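Local coordinates for protein putative siderophore-degrading esterase (Eurofung) (Emericella nidulans, PDB 6GUO) that hydrolyses the ester bonds of the bacterial xenosiderophore enterobactin, allowing the fungus to release the bound iron inside the cell, at residues K50-V55 / V154-T159; T68-R73 / G295-S300. All coordinates share one frame; numbering follows the deposited sequence.

Both contacts belong to one alpha/beta-hydrolase core: contact 1 lies within the central sheet and contact 2 within a helix layer packed on it. Their centres are about 14 Å apart. In 50-55/154-159 the starts of two neighbouring parallel strands are joined mainly by directional backbone hydrogen bonds, and burial changes from exposed at S51 and S155 to buried at A54 and T159. In 68-73/295-300 two helix segments meet through mostly buried aliphatic groups, with no hydrogen bond between the segments. Strand 52-58 leads directly into helix 60-77, so each contact takes one part of that strand-helix unit. V55 packs on L71, I296 and L299, and R158 also on L299, joining the two layers.

Contact 1 of 2, residues K50-V55 / V154-T159; sequences KSANAV and VSFGRT
A52 and A54 pair in parallel with F156 and T159 in the central sheet of the alpha/beta-hydrolase fold, but the register slips by one residue between the two pairs, which defines a beta bulge. The N-to-C directions of the two strand segments differ by 30°.

Backbone hydrogen bonds form the ladder. A52 uses both its polar atoms: its N donates to S155 O at 3.0 Å. Its O accepts from G157 N at 2.8 Å. Further along, A54 N donates to R158 O at 2.9 Å. At the bulge a side chain joins in: N53 OD1 accepts from R158 N at 2.8 Å, a bent bond (141° at the hydrogen) whose donor is tilted out of the carbonyl plane. With CG beside its own backbone N, N53 runs alongside R158, and its amide is turned 61° from the guanidinium plane.

Apolar contacts occupy the face of A52 and A54. A52 CB meets V154 CG1 at 3.6 Å, and that methyl also lies over one face of the F156 ring, towards its rim. A54 CB approaches F156 CD1 obliquely at 3.9 Å.

At the exposed start of the two segments a water accepts from S155 N at 2.9 Å and donates weakly to K50 O.

Contact 2 of 2, residues T68-R73 / G295-S300; sequences TETLRR and GIMFLS
The segments 68-73 and 295-300 run in broadly the same direction, with axes 10.2 Å apart at closest approach and crossing at -45°. They belong to helices 60-77 and 288-301, neighbours in the helix layer on one side of the alpha/beta-hydrolase sheet: L71 also touches T84 and V86 of strand 83-90, while L299 rests on V184 of strand 184-188.

The contact is small, 200 Å² in all, and is made by methyl groups of T70, L71, I296 and M297. I296 sits between T70 and L71, its CG2 branch anti to the backbone N while CG1 takes the place beside that N. L71 meets it at about a right angle, and L71 CD2 comes to 3.4 Å from I296 CG2, tighter than usual for two carbons; L71 CG follows at 3.6 Å from the same methyl. T70 contributes its methyl, with T70 CG2 3.9 Å from I296 CG2, and its hydroxyl is occupied within its own helix by T66 O.

M297 reaches the methyl of T70 from the next position along its helix. Bends at chi2 (-56°) and chi3 (90°) fold its chain back towards helix 60-77.

E69 and R73 of helix 60-77, linked by a long salt bridge, also bond to the second subunit: E69 to L65 and T66 there, R73 to A62 and T66 there. M297 likewise packs on S286 of that subunit, while its terminal methyl CE lies 3.6 Å from T70 CG2.

Contact 1 of 2, residues K50-V55 / V154-T159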
loop_
_atom_site.group_PDB
_atom_site.type_symbol
_atom_site.label_atom_id
_atom_site.label_comp_id
_atom_site.label_asym_id
_atom_site.label_seq_id
_atom_site.Cartn_x
_atom_site.Cartn_y
_atom_site.Cartn_z
ATOM N N LYS A 50 13.603 -17.017 -16.419
ATOM C CA LYS A 50 12.548 -17.181 -15.418
ATOM C C LYS A 50 11.154 -16.926 -15.994
ATOM O O LYS A 50 10.983 -16.144 -16.933
ATOM C CB LYS A 50 12.790 -16.272 -14.205
ATOM C CG LYS A 50 13.974 -16.702 -13.353
ATOM C CD LYS A 50 14.254 -15.702 -12.243
ATOM C CE LYS A 50 15.446 -16.125 -11.396
ATOM N NZ LYS A 50 16.086 -14.954 -10.732
ATOM N N SER A 51 10.174 -17.619 -15.425
ATOM C CA SER A 51 8.768 -17.421 -15.757
ATOM C C SER A 51 8.208 -16.314 -14.876
ATOM O O SER A 51 8.902 -15.795 -13.993
ATOM C CB SER A 51 7.992 -18.719 -15.548
ATOM O OG SER A 51 8.520 -19.742 -16.374
ATOM N N ALA A 52 6.955 -15.947 -15.116
ATOM C CA ALA A 52 6.312 -14.904 -14.326
ATOM C C ALA A 52 4.804 -15.059 -14.299
ATOM O O ALA A 52 4.223 -15.751 -15.130
ATOM C CB ALA A 52 6.676 -13.532 -14.870
ATOM N N ASN A 53 4.191 -14.421 -13.312
ATOM C CA ASN A 53 2.764 -14.165 -13.313
ATOM C C ASN A 53 2.585 -12.686 -13.608
ATOM O O ASN A 53 3.568 -11.952 -13.728
ATOM C CB ASN A 53 2.157 -14.579 -11.977
ATOM C CG ASN A 53 2.307 -16.070 -11.722
ATOM O OD1 ASN A 53 2.098 -16.877 -12.624
ATOM N ND2 ASN A 53 2.697 -16.438 -10.508
ATOM N N ALA A 54 1.340 -12.263 -13.779
ATOM C CA ALA A 54 1.048 -10.876 -14.129
ATOM C C ALA A 54 -0.224 -10.402 -13.450
ATOM O O ALA A 54 -1.186 -11.158 -13.326
ATOM C CB ALA A 54 0.927 -10.727 -15.635
ATOM N N VAL A 55 -0.220 -9.145 -13.012
ATOM C CA VAL A 55 -1.415 -8.516 -12.474
ATOM C C VAL A 55 -1.674 -7.241 -13.264
ATOM O O VAL A 55 -0.773 -6.414 -13.447
ATOM C CB VAL A 55 -1.341 -8.265 -10.947
ATOM C CG1 VAL A 55 -0.188 -7.351 -10.554
ATOM C CG2 VAL A 55 -2.670 -7.728 -10.435
ATOM N N VAL A 154 9.685 -14.459 -21.586
ATOM C CA VAL A 154 9.075 -14.817 -20.306
ATOM C C VAL A 154 7.777 -15.584 -20.545
ATOM O O VAL A 154 6.866 -15.077 -21.200
ATOM C CB VAL A 154 8.777 -13.553 -19.466
ATOM C CG1 VAL A 154 8.101 -13.911 -18.147
ATOM C CG2 VAL A 154 10.059 -12.776 -19.212
ATOM N N SER A 155 7.697 -16.801 -20.009
ATOM C CA SER A 155 6.454 -17.567 -20.011
ATOM C C SER A 155 5.577 -17.071 -18.865
ATOM O O SER A 155 5.992 -17.113 -17.701
ATOM C CB SER A 155 6.738 -19.064 -19.861
ATOM O OG SER A 155 5.534 -19.806 -19.797
ATOM N N PHE A 156 4.376 -16.596 -19.197
ATOM C CA PHE A 156 3.438 -16.069 -18.204
ATOM C C PHE A 156 2.471 -17.150 -17.749
ATOM O O PHE A 156 1.800 -17.757 -18.572
ATOM C CB PHE A 156 2.684 -14.856 -18.747
ATOM C CG PHE A 156 3.524 -13.613 -18.790
ATOM C CD1 PHE A 156 3.598 -12.774 -17.684
ATOM C CD2 PHE A 156 4.284 -13.308 -19.913
ATOM C CE1 PHE A 156 4.385 -11.635 -17.714
ATOM C CE2 PHE A 156 5.078 -12.175 -19.947
ATOM C CZ PHE A 156 5.128 -11.333 -18.848
ATOM N N GLY A 157 2.402 -17.366 -16.439
ATOM C CA GLY A 157 1.649 -18.469 -15.860
ATOM C C GLY A 157 0.224 -18.119 -15.497
ATOM O O GLY A 157 -0.717 -18.658 -16.070
ATOM N N ARG A 158 0.079 -17.220 -14.532
ATOM C CA ARG A 158 -1.215 -16.831 -13.990
ATOM C C ARG A 158 -1.399 -15.342 -14.238
ATOM O O ARG A 158 -0.462 -14.580 -14.043
ATOM C CB ARG A 158 -1.252 -17.127 -12.490
ATOM C CG ARG A 158 -2.642 -17.103 -11.884
ATOM C CD ARG A 158 -2.650 -17.645 -10.461
ATOM N NE ARG A 158 -2.764 -19.110 -10.402
ATOM C CZ ARG A 158 -1.785 -19.979 -10.115
ATOM N NH1 ARG A 158 -2.061 -21.281 -10.097
ATOM N NH2 ARG A 158 -0.540 -19.585 -9.849
ATOM N N THR A 159 -2.589 -14.941 -14.682
ATOM C CA THR A 159 -2.916 -13.527 -14.883
ATOM C C THR A 159 -4.056 -13.115 -13.965
ATOM O O THR A 159 -4.973 -13.898 -13.707
ATOM C CB THR A 159 -3.295 -13.208 -16.341
ATOM O OG1 THR A 159 -4.448 -13.967 -16.722
ATOM C CG2 THR A 159 -2.130 -13.525 -17.267
HETATM O O HOH W 1 9.942 -18.214 -18.953
#

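Contact 2 of 2, residues T68-R73 / G295-S300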
loop_
_atom_site.group_PDB
_atom_site.type_symbol
_atom_site.label_atom_id
_atom_site.label_comp_id
_atom_site.label_asym_id
_atom_site.label_seq_id
_atom_site.Cartn_x
_atom_site.Cartn_y
_atom_site.Cartn_z
ATOM N N THR A 68 3.294 -2.664 -7.072
ATOM C CA THR A 68 4.718 -2.898 -7.309
ATOM C C THR A 68 5.465 -3.178 -6.002
ATOM O O THR A 68 6.179 -4.180 -5.881
ATOM C CB THR A 68 5.338 -1.702 -8.050
ATOM O OG1 THR A 68 4.733 -1.600 -9.350
ATOM C CG2 THR A 68 6.856 -1.845 -8.188
ATOM N N GLU A 69 5.281 -2.307 -5.019
ATOM C CA GLU A 69 6.031 -2.439 -3.774
ATOM C C GLU A 69 5.583 -3.624 -2.923
ATOM O O GLU A 69 6.420 -4.284 -2.311
ATOM C CB GLU A 69 5.969 -1.161 -2.966
ATOM C CG GLU A 69 7.081 -1.080 -1.940
ATOM C CD GLU A 69 7.249 0.320 -1.431
ATOM O OE1 GLU A 69 6.340 0.765 -0.709
ATOM O OE2 GLU A 69 8.260 0.976 -1.768
ATOM N N THR A 70 4.278 -3.894 -2.884
ATOM C CA THR A 70 3.770 -5.069 -2.181
ATOM C C THR A 70 4.422 -6.343 -2.712
ATOM O O THR A 70 4.860 -7.194 -1.934
ATOM C CB THR A 70 2.238 -5.195 -2.297
ATOM O OG1 THR A 70 1.616 -3.969 -1.894
ATOM C CG2 THR A 70 1.735 -6.324 -1.427
ATOM N N LEU A 71 4.498 -6.463 -4.036
ATOM C CA LEU A 71 5.151 -7.615 -4.664
ATOM C C LEU A 71 6.647 -7.676 -4.353
ATOM O O LEU A 71 7.173 -8.747 -4.068
ATOM C CB LEU A 71 4.928 -7.616 -6.182
ATOM C CG LEU A 71 3.528 -8.058 -6.607
ATOM C CD1 LEU A 71 3.247 -7.586 -8.021
ATOM C CD2 LEU A 71 3.366 -9.569 -6.482
ATOM N N ARG A 72 7.320 -6.530 -4.373
ATOM C CA ARG A 72 8.762 -6.497 -4.131
ATOM C C ARG A 72 9.126 -6.862 -2.690
ATOM O O ARG A 72 10.139 -7.518 -2.471
ATOM C CB ARG A 72 9.362 -5.158 -4.545
ATOM C CG ARG A 72 9.413 -5.045 -6.057
ATOM C CD ARG A 72 9.760 -3.660 -6.556
ATOM N NE ARG A 72 9.751 -3.671 -8.016
ATOM C CZ ARG A 72 10.156 -2.677 -8.805
ATOM N NH1 ARG A 72 10.623 -1.539 -8.298
ATOM N NH2 ARG A 72 10.097 -2.834 -10.131
ATOM N N ARG A 73 8.289 -6.476 -1.724
ATOM C CA ARG A 73 8.476 -6.939 -0.340
ATOM C C ARG A 73 8.339 -8.455 -0.250
ATOM O O ARG A 73 9.195 -9.124 0.334
ATOM C CB ARG A 73 7.490 -6.268 0.616
ATOM C CG ARG A 73 7.803 -4.805 0.888
ATOM C CD ARG A 73 7.061 -4.305 2.108
ATOM N NE ARG A 73 5.609 -4.365 1.952
ATOM C CZ ARG A 73 4.829 -3.393 1.470
ATOM N NH1 ARG A 73 5.322 -2.223 1.062
ATOM N NH2 ARG A 73 3.518 -3.590 1.407
ATOM N N GLY A 295 -5.212 -8.517 -2.020
ATOM C CA GLY A 295 -5.383 -9.165 -3.326
ATOM C C GLY A 295 -4.082 -9.715 -3.887
ATOM O O GLY A 295 -4.058 -10.822 -4.431
ATOM N N ILE A 296 -3.001 -8.950 -3.735
ATOM C CA ILE A 296 -1.666 -9.383 -4.158
ATOM C C ILE A 296 -1.241 -10.634 -3.376
ATOM O O ILE A 296 -0.764 -11.601 -3.971
ATOM C CB ILE A 296 -0.597 -8.258 -4.004
ATOM C CG1 ILE A 296 -0.902 -7.041 -4.905
ATOM C CG2 ILE A 296 0.809 -8.764 -4.316
ATOM C CD1 ILE A 296 -0.807 -7.272 -6.395
ATOM N N MET A 297 -1.427 -10.616 -2.055
ATOM C CA MET A 297 -1.101 -11.777 -1.214
ATOM C C MET A 297 -1.954 -12.993 -1.573
ATOM O O MET A 297 -1.437 -14.111 -1.666
ATOM C CB MET A 297 -1.276 -11.454 0.276
ATOM C CG MET A 297 -0.343 -10.391 0.838
ATOM S SD MET A 297 1.417 -10.703 0.613
ATOM C CE MET A 297 1.735 -9.923 -0.960
ATOM N N PHE A 298 -3.250 -12.761 -1.778
ATOM C CA PHE A 298 -4.184 -13.798 -2.218
ATOM C C PHE A 298 -3.703 -14.435 -3.522
ATOM O O PHE A 298 -3.642 -15.658 -3.629
ATOM C CB PHE A 298 -5.589 -13.195 -2.372
ATOM C CG PHE A 298 -6.615 -14.136 -2.952
ATOM C CD1 PHE A 298 -7.344 -14.990 -2.132
ATOM C CD2 PHE A 298 -6.890 -14.126 -4.314
ATOM C CE1 PHE A 298 -8.306 -15.839 -2.665
ATOM C CE2 PHE A 298 -7.849 -14.969 -4.852
ATOM C CZ PHE A 298 -8.562 -15.824 -4.030
ATOM N N LEU A 299 -3.329 -13.595 -4.483
ATOM C CA LEU A 299 -2.801 -14.052 -5.773
ATOM C C LEU A 299 -1.534 -14.896 -5.612
ATOM O O LEU A 299 -1.453 -15.998 -6.154
ATOM C CB LEU A 299 -2.542 -12.849 -6.689
ATOM C CG LEU A 299 -1.948 -13.078 -8.078
ATOM C CD1 LEU A 299 -2.811 -14.016 -8.909
ATOM C CD2 LEU A 299 -1.786 -11.732 -8.771
ATOM N N SER A 300 -0.571 -14.391 -4.841
ATOM C CA SER A 300 0.685 -15.108 -4.603
ATOM C C SER A 300 0.491 -16.432 -3.849
ATOM O O SER A 300 1.234 -17.381 -4.083
ATOM C CB SER A 300 1.685 -14.214 -3.871
ATOM O OG SER A 300 2.008 -13.078 -4.660
#